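PDB 6L19: PncC family amidohydrolase from Enterobacter asburiae, which probably hydrolyses the amide of nicotinamide mononucleotide, as PncC-type deamidases of the competence-damage (CinA C-terminal) family do. Local coordinates for residues G110-P114 with D146-V151. The protein carries 3 engineered substitutions. Residues are numbered along the deposited sequence; the frame is centred on the assembly and turned at random.
Sequences GYAGP and DCQDVV
The loop carrying Ala-112 runs past the first turn of helix 147-165, bringing the CA atoms of Ala-112 and Cys-147 to 4.8 Å, and the carbonyl O of Ala-112 takes a CA-H...O contact from Cys-147 CA at 3.2 Å, with 155° at the hydrogen. The methyl of Ala-112 points into the helix and meets three side chains. Cys-147, with SG anti to its backbone N (chi1 173°), brings the sulfur to 3.6 Å from Ala-112 CB in one of its two conformers, which leaves this contact uncertain. Val-151 CG2 reaches the same methyl at 4.0 Å; Val-150 CG1 comes to 3.8 Å from Ala-112 CA and lies farther from its CB. The other branch, Val-150 CG2, lies 3.7 Å from Ala-112 O. Asp-146 and Asp-149 build a capping box at the start of this helix, the last in the chain, beside the loop leaving the central strand 104-110 of the mixed sheet: Asp-149 N donates to Asp-146 OD1, nearly along its C-O axis, while Asp-146 N returns a bond to Asp-149 OD2, 30° out of the carboxylate plane. Gly-113 O rests 3.5 Å from Cys-147 CB; at the positive phi of Gly-113 a CB would jam against Ala-112 O, which calls for glycine, just before the cis peptide of Pro-114. The Tyr-111 side chain leaves the backbone away from the helix and touches Thr-82 and Val-84, and a bound sodium ion lies about 4 Å from the Ala-112 side chain.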
ATOM      1  N   GLY A 110      -9.977   0.620  10.795  1.00 24.50           N
ATOM      2  CA  GLY A 110     -10.038   0.770  12.237  1.00 21.88           C
ATOM      3  C   GLY A 110      -9.633   2.162  12.669  1.00 25.36           C
ATOM      4  O   GLY A 110      -9.285   3.010  11.848  1.00 22.20           O
ATOM      5  N   TYR A 111      -9.702   2.395  13.989  1.00 26.59           N
ATOM      6  CA  TYR A 111      -9.263   3.643  14.618  1.00 25.91           C
ATOM      7  C   TYR A 111      -7.947   3.339  15.324  1.00 22.87           C
ATOM      8  O   TYR A 111      -7.943   2.811  16.433  1.00 28.40           O
ATOM      9  CB  TYR A 111     -10.296   4.181  15.612  1.00 26.01           C
ATOM     10  CG  TYR A 111     -11.651   4.525  15.019  1.00 29.54           C
ATOM     11  CD1 TYR A 111     -11.813   5.597  14.142  1.00 29.83           C
ATOM     12  CD2 TYR A 111     -12.769   3.769  15.342  1.00 29.38           C
ATOM     13  CE1 TYR A 111     -13.076   5.893  13.589  1.00 31.64           C
ATOM     14  CE2 TYR A 111     -14.020   4.057  14.806  1.00 29.86           C
ATOM     15  CZ  TYR A 111     -14.165   5.111  13.933  1.00 29.34           C
ATOM     16  OH  TYR A 111     -15.420   5.362  13.423  1.00 34.64           O
ATOM     17  N   ALA A 112      -6.825   3.637  14.675  1.00 26.98           N
ATOM     18  CA  ALA A 112      -5.556   3.293  15.306  1.00 30.36           C
ATOM     19  C   ALA A 112      -5.270   4.172  16.522  1.00 33.65           C
ATOM     20  O   ALA A 112      -4.536   3.748  17.417  1.00 36.75           O
ATOM     21  CB  ALA A 112      -4.409   3.386  14.296  1.00 30.99           C
ATOM     22  N   GLY A 113      -5.855   5.368  16.582  1.00 35.27           N
ATOM     23  CA  GLY A 113      -5.695   6.244  17.719  1.00 38.23           C
ATOM     24  C   GLY A 113      -4.786   7.413  17.401  1.00 43.61           C
ATOM     25  O   GLY A 113      -4.124   7.450  16.354  1.00 36.18           O
ATOM     26  N   PRO A 114      -4.706   8.391  18.321  1.00 48.43           N
ATOM     27  CA  PRO A 114      -5.296   8.386  19.667  1.00 40.06           C
ATOM     28  C   PRO A 114      -6.811   8.603  19.712  1.00 39.35           C
ATOM     29  O   PRO A 114      -7.449   8.205  20.680  1.00 42.04           O
ATOM     30  CB  PRO A 114      -4.574   9.547  20.352  1.00 51.06           C
ATOM     31  CG  PRO A 114      -4.317  10.505  19.240  1.00 48.26           C
ATOM     32  CD  PRO A 114      -3.970   9.641  18.053  1.00 43.39           C
ATOM     33  N   ASP A 146      -0.699   2.580  22.043  1.00 26.70           N
ATOM     34  CA  ASP A 146      -0.719   3.748  21.181  1.00 28.76           C
ATOM     35  C   ASP A 146      -0.935   3.315  19.726  1.00 26.04           C
ATOM     36  O   ASP A 146      -1.079   2.129  19.414  1.00 28.31           O
ATOM     37  CB  ASP A 146       0.548   4.590  21.379  1.00 30.20           C
ATOM     38  CG  ASP A 146       1.824   3.878  20.952  1.00 35.71           C
ATOM     39  OD1 ASP A 146       1.768   2.869  20.221  1.00 30.81           O
ATOM     40  OD2 ASP A 146       2.915   4.344  21.362  1.00 48.17           O
ATOM     41  N   CYS A 147      -0.972   4.298  18.825  1.00 29.46           N
ATOM     42  CA  CYS A 147      -1.307   4.043  17.424  0.54 30.77           C
ATOM     43  C   CYS A 147      -0.358   3.024  16.803  1.00 29.00           C
ATOM     44  O   CYS A 147      -0.769   2.138  16.048  1.00 26.77           O
ATOM     45  CB  CYS A 147      -1.276   5.372  16.659  0.54 32.64           C
ATOM     46  SG  CYS A 147      -1.460   5.306  14.856  0.54 34.13           S
ATOM     47  N   GLN A 148       0.936   3.135  17.111  1.00 26.41           N
ATOM     48  CA  GLN A 148       1.884   2.187  16.538  1.00 28.54           C
ATOM     49  C   GLN A 148       1.663   0.785  17.081  1.00 30.31           C
ATOM     50  O   GLN A 148       1.794  -0.192  16.329  1.00 27.34           O
ATOM     51  CB  GLN A 148       3.323   2.632  16.780  1.00 33.78           C
ATOM     52  CG  GLN A 148       3.639   3.969  16.180  1.00 40.80           C
ATOM     53  CD  GLN A 148       3.886   5.006  17.251  1.00 66.61           C
ATOM     54  OE1 GLN A 148       2.931   5.541  17.845  1.00 46.19           O
ATOM     55  NE2 GLN A 148       5.167   5.294  17.523  1.00 64.05           N
ATOM     56  N   ASP A 149       1.321   0.659  18.376  1.00 23.93           N
ATOM     57  CA  ASP A 149       1.023  -0.660  18.943  1.00 25.82           C
ATOM     58  C   ASP A 149      -0.187  -1.289  18.264  1.00 21.26           C
ATOM     59  O   ASP A 149      -0.188  -2.490  17.960  1.00 23.83           O
ATOM     60  CB  ASP A 149       0.754  -0.572  20.452  1.00 25.17           C
ATOM     61  CG  ASP A 149       1.911   0.053  21.232  1.00 33.26           C
ATOM     62  OD1 ASP A 149       3.101  -0.222  20.910  1.00 32.25           O
ATOM     63  OD2 ASP A 149       1.614   0.817  22.180  1.00 32.94           O
ATOM     64  N   VAL A 150      -1.248  -0.498  18.079  1.00 22.80           N
ATOM     65  CA  VAL A 150      -2.480  -0.989  17.454  1.00 24.79           C
ATOM     66  C   VAL A 150      -2.188  -1.496  16.044  1.00 22.16           C
ATOM     67  O   VAL A 150      -2.600  -2.595  15.654  1.00 25.89           O
ATOM     68  CB  VAL A 150      -3.545   0.126  17.444  1.00 22.65           C
ATOM     69  CG1 VAL A 150      -4.748  -0.232  16.523  1.00 21.41           C
ATOM     70  CG2 VAL A 150      -4.014   0.436  18.883  1.00 24.76           C
ATOM     71  N   VAL A 151      -1.460  -0.696  15.269  1.00 18.69           N
ATOM     72  CA  VAL A 151      -1.096  -1.075  13.910  1.00 22.45           C
ATOM     73  C   VAL A 151      -0.306  -2.375  13.909  1.00 26.49           C
ATOM     74  O   VAL A 151      -0.583  -3.287  13.120  1.00 22.21           O
ATOM     75  CB  VAL A 151      -0.315   0.069  13.240  1.00 25.49           C
ATOM     76  CG1 VAL A 151       0.385  -0.415  11.956  1.00 21.32           C
ATOM     77  CG2 VAL A 151      -1.247   1.245  12.975  1.00 22.10           C
TER